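Local coordinates for protein Non-canonical purine NTP pyrophosphatase (Coxiella burnetii, PDB 3TQU) that probably hydrolyses non-canonical purine nucleoside triphosphates such as XTP, dITP and ITP to their monophosphates and diphosphate, clearing them from the nucleotide pool, at residues L17-E22 against S184-A189; S73-A78 against S82-F87; G158-F163 against Q178-I183. One frame throughout, in Å; residues are numbered along the deposited sequence.

Interaction 1. Residues L17-E22 against S184-A189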
ATOM      1  N   LEU A  17       1.887 -17.977 -11.244  1.00 15.86           N
ATOM      2  CA  LEU A  17       2.824 -18.838 -10.531  1.00 13.71           C
ATOM      3  C   LEU A  17       4.107 -19.029 -11.333  1.00 17.44           C
ATOM      4  O   LEU A  17       5.208 -18.938 -10.790  1.00 15.97           O
ATOM      5  CB  LEU A  17       2.192 -20.197 -10.234  1.00 15.93           C
ATOM      6  CG  LEU A  17       3.118 -21.201  -9.539  1.00 14.08           C
ATOM      7  CD1 LEU A  17       3.549 -20.678  -8.174  1.00 13.67           C
ATOM      8  CD2 LEU A  17       2.444 -22.551  -9.411  1.00 12.50           C
ATOM      9  N   ALA A  18       3.958 -19.293 -12.627  1.00 16.81           N
ATOM     10  CA  ALA A  18       5.107 -19.492 -13.504  1.00 20.33           C
ATOM     11  C   ALA A  18       5.973 -18.236 -13.594  1.00 22.25           C
ATOM     12  O   ALA A  18       7.201 -18.316 -13.543  1.00 22.51           O
ATOM     13  CB  ALA A  18       4.646 -19.921 -14.890  1.00 20.01           C
ATOM     14  N   GLU A  19       5.335 -17.077 -13.731  1.00 23.49           N
ATOM     15  CA  GLU A  19       6.069 -15.816 -13.802  1.00 25.63           C
ATOM     16  C   GLU A  19       6.895 -15.601 -12.535  1.00 26.47           C
ATOM     17  O   GLU A  19       8.017 -15.101 -12.588  1.00 27.74           O
ATOM     18  CB  GLU A  19       5.112 -14.639 -14.018  1.00 29.16           C
ATOM     19  CG  GLU A  19       4.499 -14.567 -15.412  1.00 34.74           C
ATOM     20  CD  GLU A  19       3.495 -13.433 -15.555  1.00 41.84           C
ATOM     21  OE1 GLU A  19       3.447 -12.563 -14.659  1.00 44.36           O
ATOM     22  OE2 GLU A  19       2.752 -13.415 -16.560  1.00 42.76           O
HETATM   23  N   MSE A  20       6.325 -15.998 -11.401  1.00 25.58           N
HETATM   24  CA  MSE A  20       6.949 -15.822 -10.094  1.00 25.76           C
HETATM   25  C   MSE A  20       8.142 -16.759  -9.935  1.00 22.53           C
HETATM   26  O   MSE A  20       9.211 -16.353  -9.478  1.00 22.44           O
HETATM   27  CB  MSE A  20       5.911 -16.087  -8.995  1.00 27.14           C
HETATM   28  CG  MSE A  20       6.392 -15.904  -7.559  1.00 29.70           C
HETATM   29 SE   MSE A  20       6.342 -14.036  -7.020  1.00 43.70          SE
HETATM   30  CE  MSE A  20       4.725 -13.542  -7.966  1.00 23.88           C
ATOM     31  N   GLN A  21       7.957 -18.017 -10.315  1.00 18.83           N
ATOM     32  CA  GLN A  21       9.031 -18.997 -10.219  1.00 17.20           C
ATOM     33  C   GLN A  21      10.217 -18.568 -11.072  1.00 20.21           C
ATOM     34  O   GLN A  21      11.370 -18.711 -10.667  1.00 21.60           O
ATOM     35  CB  GLN A  21       8.539 -20.379 -10.648  1.00 16.75           C
ATOM     36  CG  GLN A  21       7.519 -20.991  -9.700  1.00 16.98           C
ATOM     37  CD  GLN A  21       6.844 -22.201 -10.305  1.00 17.34           C
ATOM     38  OE1 GLN A  21       6.822 -22.363 -11.524  1.00 18.09           O
ATOM     39  NE2 GLN A  21       6.302 -23.063  -9.458  1.00 17.45           N
ATOM     40  N   GLU A  22       9.920 -18.045 -12.257  1.00 20.95           N
ATOM     41  CA  GLU A  22      10.948 -17.519 -13.147  1.00 22.99           C
ATOM     42  C   GLU A  22      11.653 -16.324 -12.505  1.00 19.64           C
ATOM     43  O   GLU A  22      12.873 -16.191 -12.575  1.00 19.63           O
ATOM     44  CB  GLU A  22      10.322 -17.104 -14.480  1.00 27.70           C
ATOM     45  CG  GLU A  22      11.259 -16.342 -15.404  1.00 33.53           C
ATOM     46  CD  GLU A  22      12.322 -17.229 -16.014  1.00 38.36           C
ATOM     47  OE1 GLU A  22      12.078 -18.448 -16.141  1.00 40.20           O
ATOM     48  OE2 GLU A  22      13.403 -16.710 -16.365  1.00 40.17           O
ATOM     49  N   SER A 184       5.466  -4.379 -18.225  1.00 11.55           N
ATOM     50  CA  SER A 184       4.088  -4.180 -17.786  1.00 11.88           C
ATOM     51  C   SER A 184       3.998  -3.771 -16.321  1.00 12.61           C
ATOM     52  O   SER A 184       5.003  -3.694 -15.611  1.00 10.66           O
ATOM     53  CB  SER A 184       3.264  -5.449 -17.994  1.00 10.61           C
ATOM     54  OG  SER A 184       3.703  -6.472 -17.117  1.00 13.82           O
ATOM     55  N   HIS A 185       2.770  -3.511 -15.888  1.00 13.91           N
ATOM     56  CA  HIS A 185       2.478  -3.214 -14.498  1.00 14.28           C
ATOM     57  C   HIS A 185       2.858  -4.392 -13.609  1.00 11.82           C
ATOM     58  O   HIS A 185       3.365  -4.207 -12.501  1.00  9.70           O
ATOM     59  CB  HIS A 185       0.995  -2.872 -14.338  1.00 15.19           C
ATOM     60  CG  HIS A 185       0.070  -3.879 -14.949  1.00 12.45           C
ATOM     61  ND1 HIS A 185       0.155  -4.263 -16.271  1.00 11.33           N
ATOM     62  CD2 HIS A 185      -0.969  -4.569 -14.423  1.00  9.55           C
ATOM     63  CE1 HIS A 185      -0.790  -5.149 -16.531  1.00 15.77           C
ATOM     64  NE2 HIS A 185      -1.486  -5.354 -15.426  1.00 14.14           N
ATOM     65  N   ARG A 186       2.617  -5.607 -14.100  1.00 11.33           N
ATOM     66  CA  ARG A 186       3.010  -6.803 -13.365  1.00 14.42           C
ATOM     67  C   ARG A 186       4.527  -6.936 -13.319  1.00 15.57           C
ATOM     68  O   ARG A 186       5.100  -7.209 -12.265  1.00 14.33           O
ATOM     69  CB  ARG A 186       2.394  -8.059 -13.983  1.00 18.52           C
ATOM     70  CG  ARG A 186       0.916  -8.248 -13.683  1.00 24.39           C
ATOM     71  CD  ARG A 186       0.447  -9.638 -14.103  1.00 25.70           C
ATOM     72  NE  ARG A 186       1.338 -10.684 -13.605  1.00 27.29           N
ATOM     73  CZ  ARG A 186       1.315 -11.168 -12.365  1.00 29.10           C
ATOM     74  NH1 ARG A 186       0.445 -10.703 -11.478  1.00 25.51           N
ATOM     75  NH2 ARG A 186       2.169 -12.120 -12.008  1.00 31.39           N
ATOM     76  N   GLY A 187       5.174  -6.750 -14.465  1.00 14.65           N
ATOM     77  CA  GLY A 187       6.622  -6.811 -14.528  1.00 14.86           C
ATOM     78  C   GLY A 187       7.274  -5.873 -13.525  1.00 14.90           C
ATOM     79  O   GLY A 187       8.226  -6.249 -12.840  1.00 11.45           O
ATOM     80  N   GLN A 188       6.761  -4.650 -13.438  1.00 14.04           N
ATOM     81  CA  GLN A 188       7.319  -3.650 -12.530  1.00 12.76           C
ATOM     82  C   GLN A 188       7.080  -4.019 -11.065  1.00 16.29           C
ATOM     83  O   GLN A 188       7.982  -3.909 -10.233  1.00 16.45           O
ATOM     84  CB  GLN A 188       6.755  -2.258 -12.843  1.00 11.13           C
ATOM     85  CG  GLN A 188       7.189  -1.718 -14.199  1.00 11.75           C
ATOM     86  CD  GLN A 188       6.512  -0.410 -14.567  1.00 14.95           C
ATOM     87  OE1 GLN A 188       6.792   0.636 -13.982  1.00 19.45           O
ATOM     88  NE2 GLN A 188       5.620  -0.462 -15.548  1.00 15.31           N
ATOM     89  N   ALA A 189       5.869  -4.460 -10.750  1.00 13.15           N
ATOM     90  CA  ALA A 189       5.570  -4.910  -9.398  1.00 10.61           C
ATOM     91  C   ALA A 189       6.497  -6.062  -9.016  1.00 12.12           C
ATOM     92  O   ALA A 189       7.083  -6.072  -7.931  1.00 10.24           O
ATOM     93  CB  ALA A 189       4.113  -5.331  -9.286  1.00 10.49           C
TER

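Interaction 2. Residues S73-A78 against S82-F87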
ATOM      1  N   SER A  73      -5.192  -6.325  -9.654  1.00 11.06           N
ATOM      2  CA  SER A  73      -4.801  -5.535 -10.810  1.00 11.51           C
ATOM      3  C   SER A  73      -6.014  -5.000 -11.550  1.00 12.89           C
ATOM      4  O   SER A  73      -7.131  -5.486 -11.371  1.00 13.06           O
ATOM      5  CB  SER A  73      -3.966  -6.387 -11.761  1.00 12.13           C
ATOM      6  OG  SER A  73      -4.725  -7.489 -12.233  1.00 15.55           O
ATOM      7  N   GLY A  74      -5.792  -4.007 -12.399  1.00 11.50           N
ATOM      8  CA  GLY A  74      -6.883  -3.462 -13.177  1.00 12.80           C
ATOM      9  C   GLY A  74      -6.461  -2.345 -14.102  1.00 13.45           C
ATOM     10  O   GLY A  74      -5.308  -1.912 -14.103  1.00 12.25           O
ATOM     11  N   LEU A  75      -7.420  -1.891 -14.899  1.00 14.30           N
ATOM     12  CA  LEU A  75      -7.221  -0.800 -15.835  1.00 15.55           C
ATOM     13  C   LEU A  75      -7.937   0.422 -15.282  1.00 14.29           C
ATOM     14  O   LEU A  75      -9.087   0.319 -14.856  1.00 13.63           O
ATOM     15  CB  LEU A  75      -7.822  -1.182 -17.187  1.00 14.13           C
ATOM     16  CG  LEU A  75      -7.723  -0.170 -18.321  1.00 13.36           C
ATOM     17  CD1 LEU A  75      -6.267   0.160 -18.623  1.00 12.64           C
ATOM     18  CD2 LEU A  75      -8.432  -0.707 -19.560  1.00 13.75           C
ATOM     19  N   THR A  76      -7.260   1.567 -15.267  1.00 11.28           N
ATOM     20  CA  THR A  76      -7.888   2.810 -14.843  1.00 11.82           C
ATOM     21  C   THR A  76      -7.853   3.804 -15.993  1.00 13.81           C
ATOM     22  O   THR A  76      -6.814   4.009 -16.611  1.00 14.84           O
ATOM     23  CB  THR A  76      -7.188   3.426 -13.619  1.00 15.26           C
ATOM     24  OG1 THR A  76      -5.842   3.778 -13.959  1.00 17.38           O
ATOM     25  CG2 THR A  76      -7.179   2.444 -12.455  1.00 15.77           C
ATOM     26  N   ILE A  77      -8.993   4.417 -16.279  1.00 18.12           N
ATOM     27  CA  ILE A  77      -9.091   5.352 -17.393  1.00 17.57           C
ATOM     28  C   ILE A  77      -9.445   6.757 -16.916  1.00 16.54           C
ATOM     29  O   ILE A  77     -10.489   6.974 -16.303  1.00 17.91           O
ATOM     30  CB  ILE A  77     -10.098   4.856 -18.443  1.00 15.71           C
ATOM     31  CG1 ILE A  77      -9.657   3.487 -18.971  1.00 14.89           C
ATOM     32  CG2 ILE A  77     -10.218   5.855 -19.575  1.00 16.67           C
ATOM     33  CD1 ILE A  77     -10.641   2.835 -19.933  1.00 15.22           C
ATOM     34  N   ALA A  78      -8.560   7.704 -17.210  1.00 18.20           N
ATOM     35  CA  ALA A  78      -8.688   9.070 -16.714  1.00 21.47           C
ATOM     36  C   ALA A  78     -10.062   9.674 -16.994  1.00 23.74           C
ATOM     37  O   ALA A  78     -10.704  10.212 -16.093  1.00 21.42           O
ATOM     38  CB  ALA A  78      -7.581   9.951 -17.286  1.00 20.77           C
ATOM     39  N   SER A  82     -11.166   6.849 -13.430  1.00 20.23           N
ATOM     40  CA  SER A  82     -10.391   5.674 -13.019  1.00 18.00           C
ATOM     41  C   SER A  82     -11.111   4.332 -13.168  1.00 17.50           C
ATOM     42  O   SER A  82     -10.556   3.287 -12.840  1.00 14.76           O
ATOM     43  CB  SER A  82      -9.832   5.841 -11.601  1.00 17.35           C
ATOM     44  OG  SER A  82      -8.729   6.733 -11.596  1.00 15.77           O
ATOM     45  N   ALA A  83     -12.344   4.359 -13.662  1.00 19.43           N
ATOM     46  CA  ALA A  83     -13.025   3.121 -14.019  1.00 21.38           C
ATOM     47  C   ALA A  83     -12.276   2.481 -15.187  1.00 19.43           C
ATOM     48  O   ALA A  83     -11.608   3.181 -15.945  1.00 17.16           O
ATOM     49  CB  ALA A  83     -14.471   3.403 -14.398  1.00 22.65           C
ATOM     50  N   PRO A  84     -12.390   1.150 -15.344  1.00 16.78           N
ATOM     51  CA  PRO A  84     -13.194   0.238 -14.521  1.00 16.08           C
ATOM     52  C   PRO A  84     -12.577  -0.048 -13.153  1.00 14.35           C
ATOM     53  O   PRO A  84     -13.278  -0.542 -12.271  1.00 15.61           O
ATOM     54  CB  PRO A  84     -13.242  -1.040 -15.365  1.00 16.57           C
ATOM     55  CG  PRO A  84     -11.999  -0.997 -16.178  1.00 16.78           C
ATOM     56  CD  PRO A  84     -11.770   0.456 -16.488  1.00 18.05           C
ATOM     57  N   GLY A  85     -11.293   0.253 -12.983  1.00 12.36           N
ATOM     58  CA  GLY A  85     -10.627   0.081 -11.701  1.00 11.26           C
ATOM     59  C   GLY A  85     -10.773  -1.310 -11.108  1.00 14.63           C
ATOM     60  O   GLY A  85     -10.427  -2.302 -11.747  1.00 14.30           O
ATOM     61  N   VAL A  86     -11.281  -1.386  -9.880  1.00 16.95           N
ATOM     62  CA  VAL A  86     -11.455  -2.676  -9.220  1.00 14.71           C
ATOM     63  C   VAL A  86     -12.610  -3.465  -9.832  1.00 19.66           C
ATOM     64  O   VAL A  86     -12.814  -4.635  -9.513  1.00 22.81           O
ATOM     65  CB  VAL A  86     -11.650  -2.531  -7.691  1.00 19.02           C
ATOM     66  CG1 VAL A  86     -10.376  -2.003  -7.045  1.00 18.27           C
ATOM     67  CG2 VAL A  86     -12.835  -1.633  -7.372  1.00 21.25           C
ATOM     68  N   PHE A  87     -13.360  -2.814 -10.716  1.00 21.44           N
ATOM     69  CA  PHE A  87     -14.440  -3.470 -11.443  1.00 22.03           C
ATOM     70  C   PHE A  87     -13.983  -3.855 -12.846  1.00 21.63           C
ATOM     71  O   PHE A  87     -14.806  -4.111 -13.722  1.00 22.76           O
ATOM     72  CB  PHE A  87     -15.668  -2.559 -11.525  1.00 21.89           C
ATOM     73  CG  PHE A  87     -16.162  -2.093 -10.188  1.00 23.32           C
ATOM     74  CD1 PHE A  87     -17.088  -2.839  -9.477  1.00 27.27           C
ATOM     75  CD2 PHE A  87     -15.693  -0.912  -9.636  1.00 24.47           C
ATOM     76  CE1 PHE A  87     -17.542  -2.412  -8.240  1.00 28.08           C
ATOM     77  CE2 PHE A  87     -16.142  -0.480  -8.400  1.00 28.03           C
ATOM     78  CZ  PHE A  87     -17.068  -1.231  -7.703  1.00 27.43           C
TER

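Interaction 3. Residues G158-F163 against Q178-I183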
ATOM      1  N   GLY A 158      -7.615  -9.930 -21.933  1.00 14.66           N
ATOM      2  CA  GLY A 158      -8.329  -8.800 -21.370  1.00 11.96           C
ATOM      3  C   GLY A 158      -8.269  -7.563 -22.245  1.00 14.35           C
ATOM      4  O   GLY A 158      -8.519  -7.630 -23.450  1.00 14.72           O
ATOM      5  N   TYR A 159      -7.927  -6.434 -21.631  1.00 11.85           N
ATOM      6  CA  TYR A 159      -7.944  -5.144 -22.315  1.00 14.49           C
ATOM      7  C   TYR A 159      -6.691  -4.886 -23.152  1.00 12.45           C
ATOM      8  O   TYR A 159      -6.549  -3.819 -23.742  1.00 12.68           O
ATOM      9  CB  TYR A 159      -8.128  -4.009 -21.305  1.00 13.26           C
ATOM     10  CG  TYR A 159      -9.434  -4.057 -20.543  1.00 14.25           C
ATOM     11  CD1 TYR A 159     -10.636  -3.733 -21.161  1.00 15.33           C
ATOM     12  CD2 TYR A 159      -9.465  -4.415 -19.201  1.00 14.73           C
ATOM     13  CE1 TYR A 159     -11.835  -3.775 -20.466  1.00 13.95           C
ATOM     14  CE2 TYR A 159     -10.660  -4.455 -18.497  1.00 13.47           C
ATOM     15  CZ  TYR A 159     -11.840  -4.135 -19.134  1.00 15.05           C
ATOM     16  OH  TYR A 159     -13.026  -4.176 -18.435  1.00 17.67           O
ATOM     17  N   ASP A 160      -5.793  -5.864 -23.205  1.00 12.79           N
ATOM     18  CA  ASP A 160      -4.541  -5.708 -23.947  1.00 14.69           C
ATOM     19  C   ASP A 160      -4.698  -5.141 -25.365  1.00 15.45           C
ATOM     20  O   ASP A 160      -3.909  -4.289 -25.777  1.00 14.48           O
ATOM     21  CB  ASP A 160      -3.754  -7.023 -23.980  1.00 14.43           C
ATOM     22  CG  ASP A 160      -3.067  -7.323 -22.663  1.00 16.70           C
ATOM     23  OD1 ASP A 160      -3.017  -6.420 -21.800  1.00 14.24           O
ATOM     24  OD2 ASP A 160      -2.563  -8.455 -22.495  1.00 16.84           O
ATOM     25  N   PRO A 161      -5.711  -5.609 -26.118  1.00 15.77           N
ATOM     26  CA  PRO A 161      -5.886  -5.137 -27.498  1.00 16.83           C
ATOM     27  C   PRO A 161      -6.178  -3.637 -27.637  1.00 18.46           C
ATOM     28  O   PRO A 161      -5.938  -3.089 -28.712  1.00 19.19           O
ATOM     29  CB  PRO A 161      -7.080  -5.958 -28.003  1.00 17.37           C
ATOM     30  CG  PRO A 161      -7.065  -7.191 -27.166  1.00 15.82           C
ATOM     31  CD  PRO A 161      -6.618  -6.728 -25.808  1.00 17.11           C
ATOM     32  N   ILE A 162      -6.685  -2.985 -26.593  1.00 15.45           N
ATOM     33  CA  ILE A 162      -6.961  -1.549 -26.680  1.00 16.31           C
ATOM     34  C   ILE A 162      -6.034  -0.691 -25.819  1.00 14.76           C
ATOM     35  O   ILE A 162      -6.243   0.515 -25.691  1.00 15.47           O
ATOM     36  CB  ILE A 162      -8.431  -1.197 -26.342  1.00 19.27           C
ATOM     37  CG1 ILE A 162      -8.797  -1.684 -24.937  1.00 19.15           C
ATOM     38  CG2 ILE A 162      -9.375  -1.759 -27.398  1.00 21.29           C
ATOM     39  CD1 ILE A 162     -10.184  -1.247 -24.484  1.00 21.06           C
ATOM     40  N   PHE A 163      -5.013  -1.304 -25.232  1.00 12.35           N
ATOM     41  CA  PHE A 163      -4.065  -0.546 -24.432  1.00 14.07           C
ATOM     42  C   PHE A 163      -2.841  -0.156 -25.254  1.00 13.40           C
ATOM     43  O   PHE A 163      -1.881  -0.918 -25.360  1.00 13.21           O
ATOM     44  CB  PHE A 163      -3.647  -1.318 -23.184  1.00 13.65           C
ATOM     45  CG  PHE A 163      -2.849  -0.498 -22.214  1.00 13.17           C
ATOM     46  CD1 PHE A 163      -3.483   0.378 -21.350  1.00 12.72           C
ATOM     47  CD2 PHE A 163      -1.469  -0.591 -22.175  1.00 12.05           C
ATOM     48  CE1 PHE A 163      -2.752   1.143 -20.457  1.00 12.37           C
ATOM     49  CE2 PHE A 163      -0.734   0.167 -21.282  1.00 12.32           C
ATOM     50  CZ  PHE A 163      -1.379   1.034 -20.422  1.00 10.58           C
ATOM     51  N   GLN A 178       7.115 -11.805 -24.043  1.00 23.79           N
ATOM     52  CA  GLN A 178       8.271 -11.521 -23.199  1.00 23.28           C
ATOM     53  C   GLN A 178       8.468 -10.023 -22.994  1.00 20.52           C
ATOM     54  O   GLN A 178       8.804  -9.576 -21.896  1.00 20.72           O
ATOM     55  CB  GLN A 178       9.542 -12.134 -23.789  1.00 30.69           C
ATOM     56  CG  GLN A 178       9.550 -13.650 -23.817  1.00 37.45           C
ATOM     57  CD  GLN A 178      10.860 -14.208 -24.336  1.00 42.76           C
ATOM     58  OE1 GLN A 178      11.884 -13.524 -24.336  1.00 44.24           O
ATOM     59  NE2 GLN A 178      10.834 -15.455 -24.787  1.00 45.05           N
ATOM     60  N   GLU A 179       8.262  -9.248 -24.056  1.00 15.59           N
ATOM     61  CA  GLU A 179       8.454  -7.808 -23.968  1.00 17.04           C
ATOM     62  C   GLU A 179       7.380  -7.165 -23.101  1.00 13.23           C
ATOM     63  O   GLU A 179       7.671  -6.260 -22.325  1.00 16.17           O
ATOM     64  CB  GLU A 179       8.481  -7.160 -25.353  1.00 20.72           C
ATOM     65  CG  GLU A 179       8.625  -5.643 -25.320  1.00 23.91           C
ATOM     66  CD  GLU A 179       9.945  -5.179 -24.722  1.00 28.94           C
ATOM     67  OE1 GLU A 179      10.793  -6.035 -24.397  1.00 29.73           O
ATOM     68  OE2 GLU A 179      10.138  -3.952 -24.583  1.00 32.78           O
ATOM     69  N   LYS A 180       6.145  -7.636 -23.235  1.00 13.45           N
ATOM     70  CA  LYS A 180       5.054  -7.139 -22.402  1.00 16.10           C
ATOM     71  C   LYS A 180       5.328  -7.441 -20.936  1.00 13.00           C
ATOM     72  O   LYS A 180       5.167  -6.579 -20.075  1.00 15.41           O
ATOM     73  CB  LYS A 180       3.715  -7.761 -22.809  1.00 18.40           C
ATOM     74  CG  LYS A 180       2.559  -7.303 -21.928  1.00 18.80           C
ATOM     75  CD  LYS A 180       1.428  -8.316 -21.869  1.00 18.88           C
ATOM     76  CE  LYS A 180       0.411  -7.915 -20.815  1.00 17.58           C
ATOM     77  NZ  LYS A 180      -0.661  -8.928 -20.632  1.00 14.87           N
ATOM     78  N   ASN A 181       5.737  -8.675 -20.654  1.00 14.38           N
ATOM     79  CA  ASN A 181       5.976  -9.092 -19.273  1.00 18.80           C
ATOM     80  C   ASN A 181       7.164  -8.377 -18.636  1.00 21.52           C
ATOM     81  O   ASN A 181       7.266  -8.297 -17.413  1.00 21.43           O
ATOM     82  CB  ASN A 181       6.149 -10.612 -19.183  1.00 22.33           C
ATOM     83  CG  ASN A 181       4.893 -11.371 -19.592  1.00 26.40           C
ATOM     84  OD1 ASN A 181       3.783 -10.844 -19.521  1.00 27.75           O
ATOM     85  ND2 ASN A 181       5.068 -12.615 -20.022  1.00 27.81           N
ATOM     86  N   ALA A 182       8.050  -7.839 -19.468  1.00 22.39           N
ATOM     87  CA  ALA A 182       9.220  -7.115 -18.978  1.00 20.34           C
ATOM     88  C   ALA A 182       8.913  -5.678 -18.557  1.00 20.02           C
ATOM     89  O   ALA A 182       9.571  -5.137 -17.668  1.00 20.30           O
ATOM     90  CB  ALA A 182      10.331  -7.127 -20.020  1.00 18.61           C
ATOM     91  N   ILE A 183       7.921  -5.061 -19.192  1.00 12.26           N
ATOM     92  CA  ILE A 183       7.661  -3.640 -18.981  1.00 12.83           C
ATOM     93  C   ILE A 183       6.285  -3.347 -18.380  1.00 10.16           C
ATOM     94  O   ILE A 183       5.969  -2.200 -18.067  1.00 11.73           O
ATOM     95  CB  ILE A 183       7.791  -2.842 -20.296  1.00 14.48           C
ATOM     96  CG1 ILE A 183       6.657  -3.206 -21.258  1.00 14.14           C
ATOM     97  CG2 ILE A 183       9.159  -3.079 -20.942  1.00 18.91           C
ATOM     98  CD1 ILE A 183       6.581  -2.314 -22.478  1.00 13.68           C
TER

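Interaction 1. Residues L17-E22 against S184-A189
Glu19 and Arg186 make this contact between two helices by themselves, through a salt bridge in which one carboxylate oxygen takes two nitrogens. OE1 of Glu19 lies 3.0 Å from NE of Arg186 and also 3.0 Å from NH2 of Arg186, so the guanidinium presents its side, the NE-H and one N-H of NH2, to a single acceptor. Both bonds are somewhat bent, with N-H...O angles near 148°. The oxygen sits at the edge of the guanidinium and in its plane, while the carboxylate plane is turned 47° against it. As a result NE meets OE1 on the syn side, close to the carboxylate plane, whereas NH2 comes from above that plane.

The helices stand well apart here, the CA atoms of Glu19 and Gly187 being 9.1 Å from each other, and the side chains have to span the gap. Glu19 reaches over with an extended chain, and Arg186 bends at chi3 (49°), which brings the side of its guanidinium round to OE1; the two chains cross at about a right angle.

Hydrogen bonding within residues 184-189 fixes the start of the second helix. Ser184 is its N-cap, and its OG accepts from N of Gly187 at 3.0 Å in a nearly straight bond. Arg186 is predicted to bind substrate, as are the adjoining His185 and the nearby Lys16, so Glu19 probably acts as a second-shell residue that orients the arginine.

Helix 14-23 is held against helix 185-199 further along by Met20 on Leu190 and Leu193, and leans with Leu17 on strand 29-33. His185 and Arg186 in turn rest on Cys123 of strand 118-128, in the central sheet.

Interaction 2. Residues S73-A78 against S82-F87
The carbonyl oxygen of Leu75 is gripped from the other segment by N of Gly85, at 2.9 Å, and crowded by the ring of Pro84, whose CD comes within 3.1 Å of that oxygen. Gly85 N approaches it with a C=O...N angle of 160°. Two more backbone bonds carry the pairing onward: Ile77 N gives its hydrogen to Ala83 O at 2.9 Å, and Ile77 O receives one from Ser82 N at 3.0 Å. In both, the donor stands above the carbonyl plane, a sign that the chain coming back is not a regular strand. A single beta bridge, Thr76 with Pro84, is all the sheet-like register there is.

The peptide bond before Pro84 is cis, and Gly85 follows with positive phi, so the chain bends sharply while still keeping Ala83 O and Gly85 N turned to the strand. CA of Thr76 adds a CA-H...O contact to Ser82 O at 3.4 Å. Side chains contribute less: CG of Pro84 packs on CB of Leu75, and its CD on CD1 of Ile77. On Thr76, with OG1 between the backbone N and the carbonyl carbon (chi1 63°), CG2 is left anti to the carbonyl carbon and meets Ser82 O at 3.5 Å, while OG1 is bound by Ser120 and His122 instead.

Ser73, midway along strand 68-77, is predicted to bind substrate, whereas the return of the chain lies at the strand's C-terminal end. The strand pairs with strand 118-128 through backbone bonds from Gly74 and Thr76. Ile77 packs against helix 98-112 on Val105 and Leu109, Thr76 and Val86 lean on Phe49 of helix 49-64, and Pro134 of the second subunit packs against Thr76, Ser82 and Val86, placing the turn at the dimer interface.

Interaction 3. Residues G158-F163 against Q178-I183
Asp160 and Lys180 join across the substrate pocket predicted for this HAM1-family pyrophosphatase, each giving a similar patch of surface to the contact and together all of it. Asp160 opens a short 3-10 turn, residues 160-162, in the loop between strands 137-147 and 163-165; Lys180 stands on helix 177-183. Their CA atoms are 9.8 Å apart, and it is the lysine that covers most of that gap. Its CG is anti to the backbone N (chi1 178°) and the rest of the chain is stretched out, so the ammonium is carried straight off the helix toward the loop.

The side chain of Asp160 crosses that of Lys180 at about a right angle. Both residues are buried, and within such a setting each probably supplies the other's counter-charge. Asp160 OD2 has a second partner, N of Phe157, so the same oxygen also ties the loop back on itself, next to Gly158, Tyr159 and the turn. Lys180 is steadied by Trp143 of strand 137-147, against which its side chain rests, and Asp160 touches Ala172.

Residues 157-160 and Lys180 are all predicted to bind substrate, consistent with the bridge holding the loop and the helix at a set distance around the predicted nucleotide site. The bond itself is one-sided: NZ of Lys180 lies 2.7 Å from OD2 of Asp160, on the syn side and 16° out of the carboxylate plane, but 3.6 Å from OD1 of Asp160.

How the interactions relate
All three contacts belong to one Ham1-family unit built on a mixed central sheet. Along the chain interaction 2 comes before interaction 3, and both fall between the two halves of interaction 1. Interactions 1 and 3 are neighbours, centres 12 Å apart, because helices 177-183 and 185-199 follow each other; a weak hydrogen bond probably runs from Gln188 NE2 to Ile183 O (3.1 Å). Interaction 2 lies about 16 Å from interaction 3 and 20 Å from interaction 1, centre to centre, yet Leu75 packs on Tyr159 and Phe163. Each includes residues predicted to bind substrate, so strand, loop and both helices probably contribute to one nucleotide pocket.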